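Local coordinates for protein fimbrin (Schizosaccharomyces pombe, PDB 1RT8) that crosslinks actin filaments and takes part in cell polarity, cytokinesis, mating and spore formation, at residues V289-L292 with W293-L297; G283-E286 with A287-F290; L385-Q388 with M389-M392. One frame throughout, in Å; residues are numbered along the deposited sequence.

Contact 1. Residues V289-L292 with W293-L297; sequences VFTL and WLNSL
Trp293 rests its CB against the carbonyl of Phe290, in the last turns of helix 282-296 of the third calponin-homology domain. Leu294 CB and CG meet the same oxygen. In the backbone, Leu294 N reaches Phe290 O at 2.8 Å, nearly straight at 173°, and Trp293 N takes Val289 O. The indole leaves the helix with CG anti to the backbone N (chi1 178°), which swings the ring away from the preceding turn and leaves Trp293 CB, 3.5 Å from Phe290 O, as the part that touches. Farther out the ring lies against Met389 and Met390 of helix 379-397, while Leu297 CD1 sits over one of its faces, toward the rim.

The side chain of Leu292 packs on Phe489, and the residue contributes mainly its carbonyl: Leu292 O accepts Ser296 N at 2.9 Å, at a bent 134°. On another side of the helix Thr291 and Asn295 run side by side, with Thr291 CG2 3.6 Å from Asn295 ND2. Their polar ends are held elsewhere, Thr291 OG1 by Ala287 O and Asn295 OD1 by Ile303 N. Ser296 turns its OG back to Trp293 O, a short 2.5 Å hydrogen bond lying in the carbonyl plane on a lone pair.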
# COMPACT_ATOMS: atom_id res chain seq x y z
N VAL A 289 4.31 6.19 -7.99
CA VAL A 289 5.24 5.06 -8.03
C VAL A 289 6.49 5.38 -7.21
O VAL A 289 6.96 4.54 -6.44
CB VAL A 289 5.67 4.74 -9.49
CG1 VAL A 289 6.80 3.72 -9.49
CG2 VAL A 289 4.47 4.19 -10.28
N PHE A 290 7.01 6.59 -7.37
CA PHE A 290 8.20 7.02 -6.64
C PHE A 290 7.88 7.10 -5.15
O PHE A 290 8.74 6.81 -4.31
CB PHE A 290 8.69 8.39 -7.14
CG PHE A 290 9.22 8.37 -8.56
CD1 PHE A 290 9.56 9.56 -9.20
CD2 PHE A 290 9.40 7.18 -9.24
CE1 PHE A 290 10.06 9.56 -10.49
CE2 PHE A 290 9.90 7.16 -10.55
CZ PHE A 290 10.24 8.36 -11.18
N THR A 291 6.66 7.51 -4.82
CA THR A 291 6.23 7.62 -3.43
C THR A 291 6.26 6.24 -2.79
O THR A 291 6.76 6.09 -1.68
CB THR A 291 4.79 8.18 -3.31
OG1 THR A 291 4.78 9.57 -3.63
CG2 THR A 291 4.25 7.99 -1.88
N LEU A 292 5.74 5.25 -3.49
CA LEU A 292 5.74 3.89 -2.97
C LEU A 292 7.18 3.43 -2.80
O LEU A 292 7.54 2.86 -1.78
CB LEU A 292 5.00 2.94 -3.93
CG LEU A 292 3.48 3.08 -4.04
CD1 LEU A 292 2.99 2.35 -5.29
CD2 LEU A 292 2.82 2.50 -2.79
N TRP A 293 8.01 3.70 -3.80
CA TRP A 293 9.41 3.29 -3.74
C TRP A 293 10.14 3.91 -2.55
O TRP A 293 10.70 3.21 -1.71
CB TRP A 293 10.13 3.64 -5.04
CG TRP A 293 11.58 3.28 -4.99
CD1 TRP A 293 12.12 2.04 -4.87
CD2 TRP A 293 12.69 4.19 -5.02
NE1 TRP A 293 13.49 2.11 -4.82
CE2 TRP A 293 13.87 3.42 -4.91
CE3 TRP A 293 12.80 5.58 -5.13
CZ2 TRP A 293 15.14 3.99 -4.90
CZ3 TRP A 293 14.08 6.16 -5.11
CH2 TRP A 293 15.23 5.36 -5.00
N LEU A 294 10.16 5.24 -2.48
CA LEU A 294 10.84 5.91 -1.37
C LEU A 294 10.29 5.43 -0.02
O LEU A 294 11.07 5.21 0.91
CB LEU A 294 10.69 7.43 -1.49
CG LEU A 294 11.55 8.09 -2.57
CD1 LEU A 294 11.08 9.53 -2.81
CD2 LEU A 294 13.01 8.06 -2.16
N ASN A 295 8.97 5.28 0.10
CA ASN A 295 8.40 4.83 1.37
C ASN A 295 8.87 3.43 1.69
O ASN A 295 8.97 3.06 2.86
CB ASN A 295 6.86 4.86 1.35
CG ASN A 295 6.29 6.26 1.58
OD1 ASN A 295 6.98 7.15 2.07
ND2 ASN A 295 5.02 6.45 1.24
N SER A 296 9.16 2.65 0.65
CA SER A 296 9.63 1.28 0.83
C SER A 296 11.01 1.27 1.48
O SER A 296 11.43 0.26 2.05
CB SER A 296 9.68 0.53 -0.51
OG SER A 296 10.89 0.76 -1.21
N LEU A 297 11.70 2.40 1.40
CA LEU A 297 13.04 2.53 1.98
C LEU A 297 12.91 2.95 3.44
O LEU A 297 13.91 3.18 4.13
CB LEU A 297 13.83 3.59 1.23
CG LEU A 297 14.04 3.34 -0.26
CD1 LEU A 297 14.82 4.51 -0.85
CD2 LEU A 297 14.79 2.04 -0.45

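Contact 2. Residues G283-E286 with A287-F290; sequences GERE and ARVF
In the opening turns of helix 282-296, in the third calponin-homology domain, Phe290 lays a face of its ring against the carbonyl oxygen of Glu286 one turn back. Glu286 O stands 3.1 Å above the plane of the Phe290 ring, offset toward the rim, and also accepts Phe290 N at 2.7 Å. Farther along, Phe290 CE1 comes to 4.2 Å from Glu286 CB. The ring then runs on into Leu383 and Val386 of helix 379-397.

A second patch is formed by Arg285, Arg288 and Val289. Arg285 is bent at both chi2 (-58°) and chi3 (-57°), which curls its guanidinium along the helix to the following turn. There Arg285 NH1 lies 3.6 Å from Arg288 CD, which approaches the edge of the group near its plane. Arg285 NH2 lies 3.8 Å from Val289 CG2, the two side chains crossing at about a right angle; the same methyl is 3.2 Å from Arg285 O. Arg288 itself stretches out straight from CG to NE, its guanidinium plane only 18° from that of Arg285.

Arg285 NH2 is salt-bridged to Asp494, and Glu284 OE2 to Arg379. With 4.8 Å between Arg285 NH1 and Arg288 NE, Asp494 is likely to offset some of the like charge, and what Arg285 offers the next turn is van der Waals contact, its ionic bond being spent on another part of the fold.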
# COMPACT_ATOMS: atom_id res chain seq x y z
N GLY A 283 2.85 12.31 -15.12
CA GLY A 283 3.54 12.91 -14.00
C GLY A 283 2.98 12.44 -12.67
O GLY A 283 3.74 12.16 -11.74
N GLU A 284 1.65 12.35 -12.58
CA GLU A 284 1.02 11.90 -11.34
C GLU A 284 1.35 10.44 -11.05
O GLU A 284 1.61 10.08 -9.90
CB GLU A 284 -0.51 12.05 -11.40
CG GLU A 284 -1.02 13.49 -11.29
CD GLU A 284 -0.49 14.21 -10.06
OE1 GLU A 284 -0.52 13.65 -8.96
OE2 GLU A 284 -0.03 15.37 -10.21
N ARG A 285 1.36 9.61 -12.09
CA ARG A 285 1.67 8.20 -11.91
C ARG A 285 3.10 8.00 -11.41
O ARG A 285 3.34 7.22 -10.48
CB ARG A 285 1.45 7.43 -13.22
CG ARG A 285 -0.02 7.18 -13.53
CD ARG A 285 -0.69 6.43 -12.41
NE ARG A 285 -0.01 5.16 -12.13
CZ ARG A 285 0.08 4.61 -10.92
NH1 ARG A 285 -0.47 5.21 -9.88
NH2 ARG A 285 0.75 3.48 -10.75
N GLU A 286 4.05 8.70 -12.02
CA GLU A 286 5.44 8.58 -11.60
C GLU A 286 5.53 8.97 -10.13
O GLU A 286 6.19 8.30 -9.34
CB GLU A 286 6.36 9.48 -12.43
CG GLU A 286 6.42 9.13 -13.92
CD GLU A 286 7.47 9.93 -14.68
OE1 GLU A 286 7.73 11.09 -14.31
OE2 GLU A 286 8.04 9.40 -15.66
N ALA A 287 4.85 10.06 -9.77
CA ALA A 287 4.86 10.55 -8.40
C ALA A 287 4.37 9.47 -7.43
O ALA A 287 4.96 9.26 -6.37
CB ALA A 287 3.98 11.81 -8.28
N ARG A 288 3.29 8.78 -7.79
CA ARG A 288 2.74 7.73 -6.94
C ARG A 288 3.65 6.51 -6.87
O ARG A 288 3.76 5.88 -5.83
CB ARG A 288 1.34 7.32 -7.44
CG ARG A 288 0.23 8.23 -6.94
CD ARG A 288 -1.09 7.98 -7.67
NE ARG A 288 -2.15 8.89 -7.24
CZ ARG A 288 -2.78 8.81 -6.07
NH1 ARG A 288 -2.45 7.87 -5.19
NH2 ARG A 288 -3.74 9.68 -5.77
N VAL A 289 4.31 6.19 -7.99
CA VAL A 289 5.24 5.06 -8.03
C VAL A 289 6.49 5.38 -7.21
O VAL A 289 6.96 4.54 -6.44
CB VAL A 289 5.67 4.74 -9.49
CG1 VAL A 289 6.80 3.72 -9.49
CG2 VAL A 289 4.47 4.19 -10.28
N PHE A 290 7.01 6.59 -7.37
CA PHE A 290 8.20 7.02 -6.64
C PHE A 290 7.88 7.10 -5.15
O PHE A 290 8.74 6.81 -4.31
CB PHE A 290 8.69 8.39 -7.14
CG PHE A 290 9.22 8.37 -8.56
CD1 PHE A 290 9.56 9.56 -9.20
CD2 PHE A 290 9.40 7.18 -9.24
CE1 PHE A 290 10.06 9.56 -10.49
CE2 PHE A 290 9.90 7.16 -10.55
CZ PHE A 290 10.24 8.36 -11.18

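Contact 3. Residues L385-Q388 with M389-M392; sequences LVWQ and MMRM
Trp387 is gripped from two directions by the following turn, Arg391 over a face and Met390 at the edge. Arg391 CB makes a CH-pi contact, 4.2 Å from the centroid of the six-membered ring of Trp387 and 20° off its normal. The chain then runs alongside the indole, with Arg391 CD 3.7 Å from Trp387 CZ2. At the rim, Met390 SD comes to 3.7 Å from Trp387 CZ3, a Met-aromatic contact made edge-on. Met390 gets there because CG is anti to the backbone N (chi1 168°) and the chain stays extended as far as the sulfur. In the backbone, Arg391 N donates to Trp387 O at 2.7 Å.

All of this lies on helix 379-397, in the third calponin-homology domain, where Val386 and Trp387 meet Phe290 of helix 282-296 and Met389 and Met390 meet Trp293. Trp387 also makes a cation-pi contact with Arg501. With a leucine in its place, the CH2 groups of Arg391 would probably lose the flat surface they lie on and Met390 SD its aromatic edge, opening a gap between them. The guanidinium of Arg391 points on past the ring, its plane turned 72° from it, to a salt bridge with Asp410 and a hydrogen bond to Leu408 O.

The looser, partly exposed side belongs to Gln388 and Met392. Here the link is chiefly backbone, with Met392 N 2.9 Å from Gln388 O. Met392 CB lies 3.4 Å from Gln388 O as well; the side chain of Met392 touches Phe364 and that of Gln388 touches Leu366.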
# COMPACT_ATOMS: atom_id res chain seq x y z
N LEU A 385 14.99 14.24 -10.31
CA LEU A 385 15.99 13.88 -9.31
C LEU A 385 15.67 12.52 -8.68
O LEU A 385 16.56 11.69 -8.53
CB LEU A 385 16.07 14.95 -8.22
CG LEU A 385 16.89 14.60 -6.96
CD1 LEU A 385 18.33 14.28 -7.36
CD2 LEU A 385 16.86 15.79 -5.99
N VAL A 386 14.42 12.29 -8.29
CA VAL A 386 14.10 11.00 -7.69
C VAL A 386 14.33 9.90 -8.73
O VAL A 386 14.87 8.84 -8.39
CB VAL A 386 12.66 10.94 -7.16
CG1 VAL A 386 12.34 9.54 -6.66
CG2 VAL A 386 12.48 11.95 -6.04
N TRP A 387 13.96 10.15 -9.98
CA TRP A 387 14.17 9.16 -11.03
C TRP A 387 15.64 8.78 -11.12
O TRP A 387 15.97 7.60 -11.20
CB TRP A 387 13.69 9.67 -12.39
CG TRP A 387 14.13 8.79 -13.52
CD1 TRP A 387 14.92 9.14 -14.58
CD2 TRP A 387 13.84 7.39 -13.69
NE1 TRP A 387 15.13 8.06 -15.40
CE2 TRP A 387 14.48 6.97 -14.88
CE3 TRP A 387 13.09 6.46 -12.96
CZ2 TRP A 387 14.40 5.65 -15.35
CZ3 TRP A 387 13.01 5.14 -13.43
CH2 TRP A 387 13.66 4.76 -14.61
N GLN A 388 16.53 9.77 -11.12
CA GLN A 388 17.95 9.47 -11.20
C GLN A 388 18.36 8.57 -10.04
O GLN A 388 19.20 7.68 -10.20
CB GLN A 388 18.78 10.76 -11.16
CG GLN A 388 18.69 11.54 -12.44
CD GLN A 388 19.33 10.82 -13.60
OE1 GLN A 388 18.78 10.80 -14.70
NE2 GLN A 388 20.49 10.21 -13.36
N MET A 389 17.79 8.81 -8.86
CA MET A 389 18.09 7.99 -7.70
C MET A 389 17.61 6.56 -7.93
O MET A 389 18.34 5.60 -7.68
CB MET A 389 17.42 8.57 -6.44
CG MET A 389 17.90 7.93 -5.15
SD MET A 389 16.99 8.49 -3.69
CE MET A 389 18.04 9.80 -3.09
N MET A 390 16.38 6.42 -8.41
CA MET A 390 15.84 5.09 -8.69
C MET A 390 16.64 4.41 -9.79
O MET A 390 16.97 3.23 -9.69
CB MET A 390 14.37 5.17 -9.12
CG MET A 390 13.82 3.86 -9.69
SD MET A 390 12.03 3.89 -10.09
CE MET A 390 11.32 3.69 -8.47
N ARG A 391 16.94 5.15 -10.85
CA ARG A 391 17.68 4.61 -11.98
C ARG A 391 19.09 4.12 -11.62
O ARG A 391 19.51 3.04 -12.07
CB ARG A 391 17.77 5.64 -13.10
CG ARG A 391 18.48 5.13 -14.35
CD ARG A 391 17.72 3.97 -14.98
NE ARG A 391 18.40 3.44 -16.16
CZ ARG A 391 19.45 2.62 -16.13
NH1 ARG A 391 19.96 2.22 -14.97
NH2 ARG A 391 19.99 2.19 -17.27
N MET A 392 19.81 4.91 -10.84
CA MET A 392 21.16 4.53 -10.45
C MET A 392 21.11 3.29 -9.57
O MET A 392 21.97 2.42 -9.67
CB MET A 392 21.87 5.66 -9.71
CG MET A 392 23.33 5.36 -9.40
SD MET A 392 24.25 4.96 -10.91
CE MET A 392 24.47 6.58 -11.63

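How the contacts relate
Contacts 1 and 2 are consecutive turns of one helix, 282-296, sharing Val289 and Phe290, whereas contact 3 belongs to helix 379-397, packed against it in the same calponin-homology domain. Contact 3 is the buried one; the other two are only partly buried. The helices meet through apolar groups: Phe290 CZ lies 3.9 Å from Trp387 CE3, and Trp293 CG 3.5 Å from Met390 CE, so contact 1 supplies an indole and contact 3 the methionines beside it. Chemistry follows place: contact 2 carries charged side chains tied to distant partners, contact 1 adds the polar Thr291, Asn295 and Ser296 to its indole, and contact 3 combines sulfur, aromatic ring and arginine methylenes.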